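Local coordinates for protein putative aspartyl-tRNA synthetase (Leishmania major, PDB 6OD8) that probably joins L-aspartate to its cognate tRNA at the expense of ATP, acting as a class II aminoacyl-tRNA synthetase in cytoplasmic protein synthesis, at residues R226-D237 with L334-H345. Residues are numbered along the deposited sequence; the frame is centred on the assembly and turned at random.
Sequences RVCQYFRQFLID and LFNYIFERLATH. With EDO (1,2-ethanediol), chain I.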
ATOM      1  N   ARG A 226      -9.253  -3.559   5.697  1.00 13.51           N
ATOM      2  CA  ARG A 226      -8.730  -3.716   7.057  1.00 11.96           C
ATOM      3  C   ARG A 226      -7.541  -4.672   7.096  1.00 12.62           C
ATOM      4  O   ARG A 226      -6.602  -4.455   7.871  1.00 14.65           O
ATOM      5  CB  ARG A 226      -9.819  -4.217   8.020  1.00 14.72           C
ATOM      6  CG  ARG A 226     -10.983  -3.274   8.243  1.00 15.16           C
ATOM      7  CD  ARG A 226     -10.553  -1.861   8.726  1.00 15.51           C
ATOM      8  NE  ARG A 226     -11.727  -1.090   9.132  1.00 16.83           N
ATOM      9  CZ  ARG A 226     -11.702   0.167   9.573  1.00 26.02           C
ATOM     10  NH1 ARG A 226     -10.553   0.829   9.664  1.00 26.23           N
ATOM     11  NH2 ARG A 226     -12.836   0.775   9.913  1.00 26.91           N
ATOM     12  N   VAL A 227      -7.550  -5.731   6.274  1.00 12.43           N
ATOM     13  CA  VAL A 227      -6.379  -6.628   6.238  1.00 14.31           C
ATOM     14  C   VAL A 227      -5.119  -5.851   5.852  1.00 18.05           C
ATOM     15  O   VAL A 227      -4.066  -5.979   6.498  1.00 16.07           O
ATOM     16  CB  VAL A 227      -6.603  -7.818   5.280  1.00 18.45           C
ATOM     17  CG1 VAL A 227      -5.279  -8.612   5.121  1.00 13.13           C
ATOM     18  CG2 VAL A 227      -7.728  -8.735   5.779  1.00 14.13           C
ATOM     19  N   CYS A 228      -5.191  -5.061   4.764  1.00 14.83           N
ATOM     20  CA  CYS A 228      -4.054  -4.210   4.388  1.00 13.10           C
ATOM     21  C   CYS A 228      -3.649  -3.287   5.530  1.00 17.20           C
ATOM     22  O   CYS A 228      -2.464  -3.145   5.850  1.00 13.09           O
ATOM     23  CB  CYS A 228      -4.399  -3.373   3.143  1.00 18.48           C
ATOM     24  SG  CYS A 228      -4.581  -4.354   1.630  1.00 23.54           S
ATOM     25  N   GLN A 229      -4.632  -2.616   6.133  1.00 12.84           N
ATOM     26  CA  GLN A 229      -4.352  -1.687   7.224  1.00 13.13           C
ATOM     27  C   GLN A 229      -3.593  -2.350   8.374  1.00 19.22           C
ATOM     28  O   GLN A 229      -2.596  -1.805   8.874  1.00 14.08           O
ATOM     29  CB  GLN A 229      -5.668  -1.117   7.727  1.00 11.29           C
ATOM     30  CG  GLN A 229      -5.514  -0.220   8.914  1.00 12.33           C
ATOM     31  CD  GLN A 229      -6.861   0.301   9.393  1.00 17.25           C
ATOM     32  OE1 GLN A 229      -7.855   0.248   8.662  1.00 17.46           O
ATOM     33  NE2 GLN A 229      -6.900   0.789  10.626  1.00 17.52           N
ATOM     34  N   TYR A 230      -4.079  -3.510   8.841  1.00 16.97           N
ATOM     35  CA  TYR A 230      -3.446  -4.147   9.997  1.00 15.37           C
ATOM     36  C   TYR A 230      -2.126  -4.806   9.621  1.00 14.13           C
ATOM     37  O   TYR A 230      -1.187  -4.813  10.427  1.00 16.42           O
ATOM     38  CB  TYR A 230      -4.412  -5.157  10.629  1.00 13.59           C
ATOM     39  CG  TYR A 230      -5.694  -4.499  11.093  1.00 14.51           C
ATOM     40  CD1 TYR A 230      -5.663  -3.248  11.717  1.00 18.32           C
ATOM     41  CD2 TYR A 230      -6.939  -5.122  10.914  1.00 19.60           C
ATOM     42  CE1 TYR A 230      -6.829  -2.630  12.143  1.00 23.42           C
ATOM     43  CE2 TYR A 230      -8.109  -4.513  11.360  1.00 20.76           C
ATOM     44  CZ  TYR A 230      -8.040  -3.270  11.964  1.00 23.87           C
ATOM     45  OH  TYR A 230      -9.181  -2.648  12.399  1.00 22.28           O
ATOM     46  N   PHE A 231      -2.019  -5.339   8.406  1.00 13.12           N
ATOM     47  CA  PHE A 231      -0.713  -5.797   7.906  1.00 13.02           C
ATOM     48  C   PHE A 231       0.340  -4.694   8.020  1.00 16.55           C
ATOM     49  O   PHE A 231       1.411  -4.886   8.616  1.00 13.58           O
ATOM     50  CB  PHE A 231      -0.858  -6.256   6.444  1.00 10.06           C
ATOM     51  CG  PHE A 231       0.452  -6.614   5.759  1.00 14.81           C
ATOM     52  CD1 PHE A 231       0.991  -7.890   5.896  1.00 15.04           C
ATOM     53  CD2 PHE A 231       1.119  -5.689   4.942  1.00 19.24           C
ATOM     54  CE1 PHE A 231       2.198  -8.245   5.251  1.00 12.50           C
ATOM     55  CE2 PHE A 231       2.320  -6.016   4.302  1.00 13.74           C
ATOM     56  CZ  PHE A 231       2.869  -7.332   4.462  1.00 11.55           C
ATOM     57  N   ARG A 232       0.054  -3.519   7.448  1.00 12.60           N
ATOM     58  CA  ARG A 232       1.037  -2.437   7.468  0.52 12.90           C
ATOM     59  C   ARG A 232       1.275  -1.917   8.883  1.00 15.11           C
ATOM     60  O   ARG A 232       2.416  -1.624   9.267  1.00 13.39           O
ATOM     61  CB  ARG A 232       0.587  -1.292   6.567  0.52 10.69           C
ATOM     62  CG  ARG A 232       0.588  -1.586   5.078  0.52 11.07           C
ATOM     63  CD  ARG A 232       0.342  -0.283   4.318  0.52 14.30           C
ATOM     64  NE  ARG A 232      -0.843   0.399   4.841  0.52 14.57           N
ATOM     65  CZ  ARG A 232      -2.091   0.141   4.457  0.52 18.90           C
ATOM     66  NH1 ARG A 232      -2.324  -0.767   3.514  0.52 15.88           N
ATOM     67  NH2 ARG A 232      -3.108   0.816   4.994  0.52 16.49           N
ATOM     68  N   GLN A 233       0.220  -1.789   9.683  1.00 13.31           N
ATOM     69  CA  GLN A 233       0.436  -1.187  11.001  1.00 15.38           C
ATOM     70  C   GLN A 233       1.294  -2.069  11.889  1.00 16.22           C
ATOM     71  O   GLN A 233       2.143  -1.564  12.629  1.00 16.25           O
ATOM     72  CB  GLN A 233      -0.888  -0.881  11.700  1.00 15.58           C
ATOM     73  CG  GLN A 233      -0.675   0.030  12.900  1.00 20.01           C
ATOM     74  CD  GLN A 233       0.101   1.308  12.548  1.00 30.22           C
ATOM     75  OE1 GLN A 233      -0.304   2.074  11.665  1.00 24.69           O
ATOM     76  NE2 GLN A 233       1.223   1.538  13.237  1.00 25.29           N
ATOM     77  N   PHE A 234       1.066  -3.382  11.868  1.00 16.34           N
ATOM     78  CA  PHE A 234       1.937  -4.276  12.629  1.00 15.40           C
ATOM     79  C   PHE A 234       3.396  -4.059  12.259  1.00 16.36           C
ATOM     80  O   PHE A 234       4.268  -3.964  13.130  1.00 17.17           O
ATOM     81  CB  PHE A 234       1.563  -5.738  12.394  1.00 13.07           C
ATOM     82  CG  PHE A 234       2.495  -6.710  13.098  1.00 15.19           C
ATOM     83  CD1 PHE A 234       2.285  -7.037  14.438  1.00 18.96           C
ATOM     84  CD2 PHE A 234       3.591  -7.259  12.441  1.00 16.11           C
ATOM     85  CE1 PHE A 234       3.152  -7.919  15.115  1.00 22.88           C
ATOM     86  CE2 PHE A 234       4.464  -8.133  13.107  1.00 18.61           C
ATOM     87  CZ  PHE A 234       4.244  -8.470  14.438  1.00 20.61           C
ATOM     88  N   LEU A 235       3.683  -4.006  10.958  1.00 13.85           N
ATOM     89  CA  LEU A 235       5.073  -3.987  10.510  1.00 10.89           C
ATOM     90  C   LEU A 235       5.714  -2.617  10.719  1.00 14.82           C
ATOM     91  O   LEU A 235       6.891  -2.519  11.086  1.00 16.17           O
ATOM     92  CB  LEU A 235       5.115  -4.408   9.031  1.00 11.59           C
ATOM     93  CG  LEU A 235       4.618  -5.854   8.825  1.00 13.11           C
ATOM     94  CD1 LEU A 235       4.288  -6.077   7.331  1.00 16.12           C
ATOM     95  CD2 LEU A 235       5.638  -6.875   9.322  1.00 16.21           C
ATOM     96  N   ILE A 236       4.960  -1.547  10.478  1.00 13.12           N
ATOM     97  CA  ILE A 236       5.428  -0.207  10.843  1.00 16.84           C
ATOM     98  C   ILE A 236       5.785  -0.143  12.323  1.00 19.53           C
ATOM     99  O   ILE A 236       6.810   0.434  12.697  1.00 17.50           O
ATOM    100  CB  ILE A 236       4.356   0.847  10.471  1.00 17.76           C
ATOM    101  CG1 ILE A 236       4.260   1.005   8.959  1.00 17.91           C
ATOM    102  CG2 ILE A 236       4.638   2.203  11.155  1.00 16.38           C
ATOM    103  CD1 ILE A 236       2.966   1.699   8.509  1.00 14.45           C
ATOM    104  N   ASP A 237       4.925  -0.706  13.191  1.00 14.81           N
ATOM    105  CA  ASP A 237       5.193  -0.756  14.628  1.00 18.90           C
ATOM    106  C   ASP A 237       6.506  -1.457  14.929  1.00 18.15           C
ATOM    107  O   ASP A 237       7.158  -1.145  15.930  1.00 19.45           O
ATOM    108  CB  ASP A 237       4.085  -1.516  15.381  1.00 20.96           C
ATOM    109  CG  ASP A 237       2.825  -0.702  15.610  1.00 29.54           C
ATOM    110  OD1 ASP A 237       2.802   0.510  15.318  1.00 23.67           O
ATOM    111  OD2 ASP A 237       1.837  -1.314  16.086  1.00 38.12           O
ATOM    112  N   LEU A 334       2.346 -11.418  13.202  1.00 12.20           N
ATOM    113  CA  LEU A 334       1.625 -10.600  12.225  1.00 13.92           C
ATOM    114  C   LEU A 334       0.223 -11.148  11.987  1.00 17.72           C
ATOM    115  O   LEU A 334      -0.765 -10.401  11.985  1.00 13.68           O
ATOM    116  CB  LEU A 334       2.419 -10.553  10.908  1.00 14.20           C
ATOM    117  CG  LEU A 334       1.691 -10.078   9.662  1.00 14.60           C
ATOM    118  CD1 LEU A 334       1.380  -8.594   9.794  1.00 12.62           C
ATOM    119  CD2 LEU A 334       2.524 -10.322   8.398  1.00 18.48           C
ATOM    120  N   PHE A 335       0.116 -12.458  11.774  1.00 14.52           N
ATOM    121  CA  PHE A 335      -1.212 -13.022  11.548  1.00 17.11           C
ATOM    122  C   PHE A 335      -2.064 -12.915  12.807  1.00 17.76           C
ATOM    123  O   PHE A 335      -3.259 -12.637  12.716  1.00 15.56           O
ATOM    124  CB  PHE A 335      -1.108 -14.480  11.060  1.00 15.36           C
ATOM    125  CG  PHE A 335      -0.999 -14.621   9.549  1.00 13.15           C
ATOM    126  CD1 PHE A 335      -2.134 -14.563   8.749  1.00 20.24           C
ATOM    127  CD2 PHE A 335       0.227 -14.812   8.944  1.00 18.49           C
ATOM    128  CE1 PHE A 335      -2.041 -14.679   7.364  1.00 25.04           C
ATOM    129  CE2 PHE A 335       0.328 -14.937   7.559  1.00 20.37           C
ATOM    130  CZ  PHE A 335      -0.806 -14.883   6.775  1.00 21.05           C
ATOM    131  N   ASN A 336      -1.469 -13.146  13.989  1.00 13.64           N
ATOM    132  CA  ASN A 336      -2.221 -12.992  15.229  1.00 15.12           C
ATOM    133  C   ASN A 336      -2.804 -11.591  15.328  1.00 21.56           C
ATOM    134  O   ASN A 336      -3.986 -11.420  15.626  1.00 21.09           O
ATOM    135  CB  ASN A 336      -1.320 -13.279  16.434  1.00 14.11           C
ATOM    136  CG  ASN A 336      -2.075 -13.290  17.746  1.00 21.27           C
ATOM    137  OD1 ASN A 336      -3.086 -13.970  17.895  1.00 24.15           O
ATOM    138  ND2 ASN A 336      -1.578 -12.544  18.710  1.00 22.89           N
ATOM    139  N   TYR A 337      -1.972 -10.579  15.073  1.00 16.95           N
ATOM    140  CA  TYR A 337      -2.407  -9.187  15.141  1.00 17.59           C
ATOM    141  C   TYR A 337      -3.585  -8.934  14.208  1.00 18.24           C
ATOM    142  O   TYR A 337      -4.580  -8.306  14.592  1.00 18.92           O
ATOM    143  CB  TYR A 337      -1.215  -8.298  14.768  1.00 21.37           C
ATOM    144  CG  TYR A 337      -1.433  -6.794  14.773  1.00 20.59           C
ATOM    145  CD1 TYR A 337      -1.065  -6.028  15.875  1.00 26.21           C
ATOM    146  CD2 TYR A 337      -1.931  -6.136  13.650  1.00 17.02           C
ATOM    147  CE1 TYR A 337      -1.221  -4.631  15.876  1.00 25.50           C
ATOM    148  CE2 TYR A 337      -2.099  -4.742  13.644  1.00 18.32           C
ATOM    149  CZ  TYR A 337      -1.744  -3.998  14.762  1.00 29.09           C
ATOM    150  OH  TYR A 337      -1.900  -2.612  14.763  1.00 27.77           O
ATOM    151  N   ILE A 338      -3.473  -9.401  12.963  1.00 15.59           N
ATOM    152  CA  ILE A 338      -4.522  -9.179  11.968  1.00 18.93           C
ATOM    153  C   ILE A 338      -5.820  -9.854  12.403  1.00 19.25           C
ATOM    154  O   ILE A 338      -6.887  -9.229  12.429  1.00 17.85           O
ATOM    155  CB  ILE A 338      -4.051  -9.662  10.583  1.00 16.67           C
ATOM    156  CG1 ILE A 338      -2.913  -8.767  10.079  1.00 14.03           C
ATOM    157  CG2 ILE A 338      -5.203  -9.701   9.563  1.00 16.32           C
ATOM    158  CD1 ILE A 338      -2.236  -9.250   8.795  1.00 12.60           C
ATOM    159  N   PHE A 339      -5.746 -11.137  12.752  1.00 16.96           N
ATOM    160  CA  PHE A 339      -6.942 -11.900  13.096  1.00 15.11           C
ATOM    161  C   PHE A 339      -7.626 -11.328  14.324  1.00 16.96           C
ATOM    162  O   PHE A 339      -8.862 -11.281  14.401  1.00 18.82           O
ATOM    163  CB  PHE A 339      -6.565 -13.374  13.368  1.00 14.96           C
ATOM    164  CG  PHE A 339      -6.142 -14.141  12.145  1.00 19.18           C
ATOM    165  CD1 PHE A 339      -6.614 -13.795  10.894  1.00 23.41           C
ATOM    166  CD2 PHE A 339      -5.283 -15.245  12.262  1.00 22.53           C
ATOM    167  CE1 PHE A 339      -6.239 -14.515   9.773  1.00 20.53           C
ATOM    168  CE2 PHE A 339      -4.908 -15.975  11.156  1.00 20.34           C
ATOM    169  CZ  PHE A 339      -5.380 -15.605   9.895  1.00 18.51           C
ATOM    170  N   GLU A 340      -6.838 -10.919  15.315  1.00 14.32           N
ATOM    171  CA  GLU A 340      -7.427 -10.342  16.520  1.00 16.31           C
ATOM    172  C   GLU A 340      -8.173  -9.047  16.219  1.00 19.50           C
ATOM    173  O   GLU A 340      -9.231  -8.787  16.804  1.00 20.06           O
ATOM    174  CB  GLU A 340      -6.322 -10.125  17.551  1.00 21.58           C
ATOM    175  CG  GLU A 340      -6.633  -9.211  18.695  1.00 41.45           C
ATOM    176  CD  GLU A 340      -5.392  -8.960  19.550  1.00 51.72           C
ATOM    177  OE1 GLU A 340      -4.602  -9.918  19.744  1.00 35.64           O
ATOM    178  OE2 GLU A 340      -5.199  -7.805  20.003  1.00 58.79           O
ATOM    179  N   ARG A 341      -7.667  -8.250  15.283  1.00 22.01           N
ATOM    180  CA  ARG A 341      -8.341  -6.999  14.951  1.00 17.19           C
ATOM    181  C   ARG A 341      -9.500  -7.214  13.975  1.00 20.07           C
ATOM    182  O   ARG A 341     -10.539  -6.550  14.089  1.00 19.49           O
ATOM    183  CB  ARG A 341      -7.308  -6.006  14.411  1.00 17.90           C
ATOM    184  CG  ARG A 341      -6.562  -5.384  15.594  1.00 21.94           C
ATOM    185  CD  ARG A 341      -5.303  -4.654  15.241  1.00 27.91           C
ATOM    186  NE  ARG A 341      -4.653  -4.209  16.481  1.00 30.74           N
ATOM    187  CZ  ARG A 341      -4.042  -5.014  17.352  1.00 36.84           C
ATOM    188  NH1 ARG A 341      -3.972  -6.329  17.136  1.00 39.85           N
ATOM    189  NH2 ARG A 341      -3.504  -4.502  18.455  1.00 30.51           N
ATOM    190  N   LEU A 342      -9.363  -8.151  13.032  1.00 20.55           N
ATOM    191  CA  LEU A 342     -10.488  -8.448  12.146  1.00 18.64           C
ATOM    192  C   LEU A 342     -11.697  -8.911  12.934  1.00 20.71           C
ATOM    193  O   LEU A 342     -12.838  -8.605  12.564  1.00 22.59           O
ATOM    194  CB  LEU A 342     -10.109  -9.500  11.106  1.00 13.80           C
ATOM    195  CG  LEU A 342      -9.157  -9.092   9.962  1.00 17.77           C
ATOM    196  CD1 LEU A 342      -8.916 -10.322   9.093  1.00 17.50           C
ATOM    197  CD2 LEU A 342      -9.666  -7.876   9.111  1.00 23.96           C
ATOM    198  N   ALA A 343     -11.467  -9.630  14.031  1.00 20.38           N
ATOM    199  CA  ALA A 343     -12.567 -10.151  14.838  1.00 22.42           C
ATOM    200  C   ALA A 343     -13.408  -9.046  15.465  1.00 24.35           C
ATOM    201  O   ALA A 343     -14.569  -9.305  15.796  1.00 23.58           O
ATOM    202  CB  ALA A 343     -12.035 -11.094  15.926  1.00 23.27           C
ATOM    203  N   THR A 344     -12.867  -7.828  15.616  1.00 24.84           N
ATOM    204  CA  THR A 344     -13.633  -6.715  16.175  1.00 27.41           C
ATOM    205  C   THR A 344     -14.606  -6.093  15.184  1.00 23.52           C
ATOM    206  O   THR A 344     -15.487  -5.345  15.606  1.00 21.92           O
ATOM    207  CB  THR A 344     -12.722  -5.592  16.700  1.00 21.22           C
ATOM    208  OG1 THR A 344     -12.126  -4.876  15.607  1.00 23.66           O
ATOM    209  CG2 THR A 344     -11.648  -6.162  17.640  1.00 20.84           C
ATOM    210  N   HIS A 345     -14.493  -6.400  13.895  1.00 21.34           N
ATOM    211  CA  HIS A 345     -15.376  -5.791  12.900  1.00 19.14           C
ATOM    212  C   HIS A 345     -16.618  -6.660  12.722  1.00 18.44           C
ATOM    213  O   HIS A 345     -16.873  -7.257  11.677  1.00 24.74           O
ATOM    214  CB  HIS A 345     -14.617  -5.556  11.600  1.00 18.99           C
ATOM    215  CG  HIS A 345     -13.501  -4.565  11.743  1.00 23.26           C
ATOM    216  ND1 HIS A 345     -13.718  -3.208  11.816  1.00 22.40           N
ATOM    217  CD2 HIS A 345     -12.159  -4.735  11.847  1.00 20.47           C
ATOM    218  CE1 HIS A 345     -12.564  -2.583  11.958  1.00 22.01           C
ATOM    219  NE2 HIS A 345     -11.600  -3.485  11.974  1.00 22.49           N
TER
HETATM  220  C1  EDO I 607      -8.026  -4.492  18.599  1.00 58.44           C
HETATM  221  O1  EDO I 607      -7.353  -3.725  19.603  1.00 63.47           O
HETATM  222  C2  EDO I 607      -8.457  -5.831  19.182  1.00 55.20           C
HETATM  223  O2  EDO I 607      -7.420  -6.345  20.023  1.00 52.37           O
HETATM  224  O   HOH W   1      -0.609  -1.120  16.594  1.00 27.10           O
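L334 splits its two methyls between a pair of phenylalanines: CD1 packs on F234, while CD2 lies 3.8 Å from CE1 of F231. The L334 backbone joins in too, its CA standing 3.8 Å from the centroid of the F234 ring, squarely over the face. F234, its CG swung anti to the backbone N (chi1 177°), turns a ring edge toward the face of Y337, an offset edge-to-face pair with planes at 60°. One turn along, I338 rests CG1 on CB of Y230 and CD1 on F231, and beyond it CD1 of L342 meets CG2 of V227 at 3.9 Å.

Two tyrosines interlock as knobs into holes. Y230 drops among Y337, I338, R341 and L342; Y337 fits among Y230, Q233, F234 and D237. CB of R341 covers one face of the Y230 ring, a CH-pi contact 3.6 Å from the centroid. Opposite F234 CB, the other face of Y337 carries the R341 guanidinium, whose NH1 bonds back to Y337 O.

Polar groups finish both ends. A water bridges Y337 OH and D237 OD2, and Q233 NE2 holds OD1 of the same carboxylate from above its plane. At the far end Y230 OH and H345 NE2 share a short 2.6 Å hydrogen bond, the two rings rim to rim. R226 CG lies over one face of that imidazole, and H345 CE1 sits over the guanidinium face, 3.3 Å from R226 NE, while R226 NH1 is anchored on a lone pair of Q229 OE1 at 2.9 Å.

Helices 215-237 and 325-342 thus run in roughly opposed directions, segment axes 9.0 Å apart at 136°. F231 reaches strands 289-297 and 310-319, and R232 salt-bridges E242 of the second subunit: helix 215-237 lines the largely antiparallel class II catalytic sheet at the dimer interface.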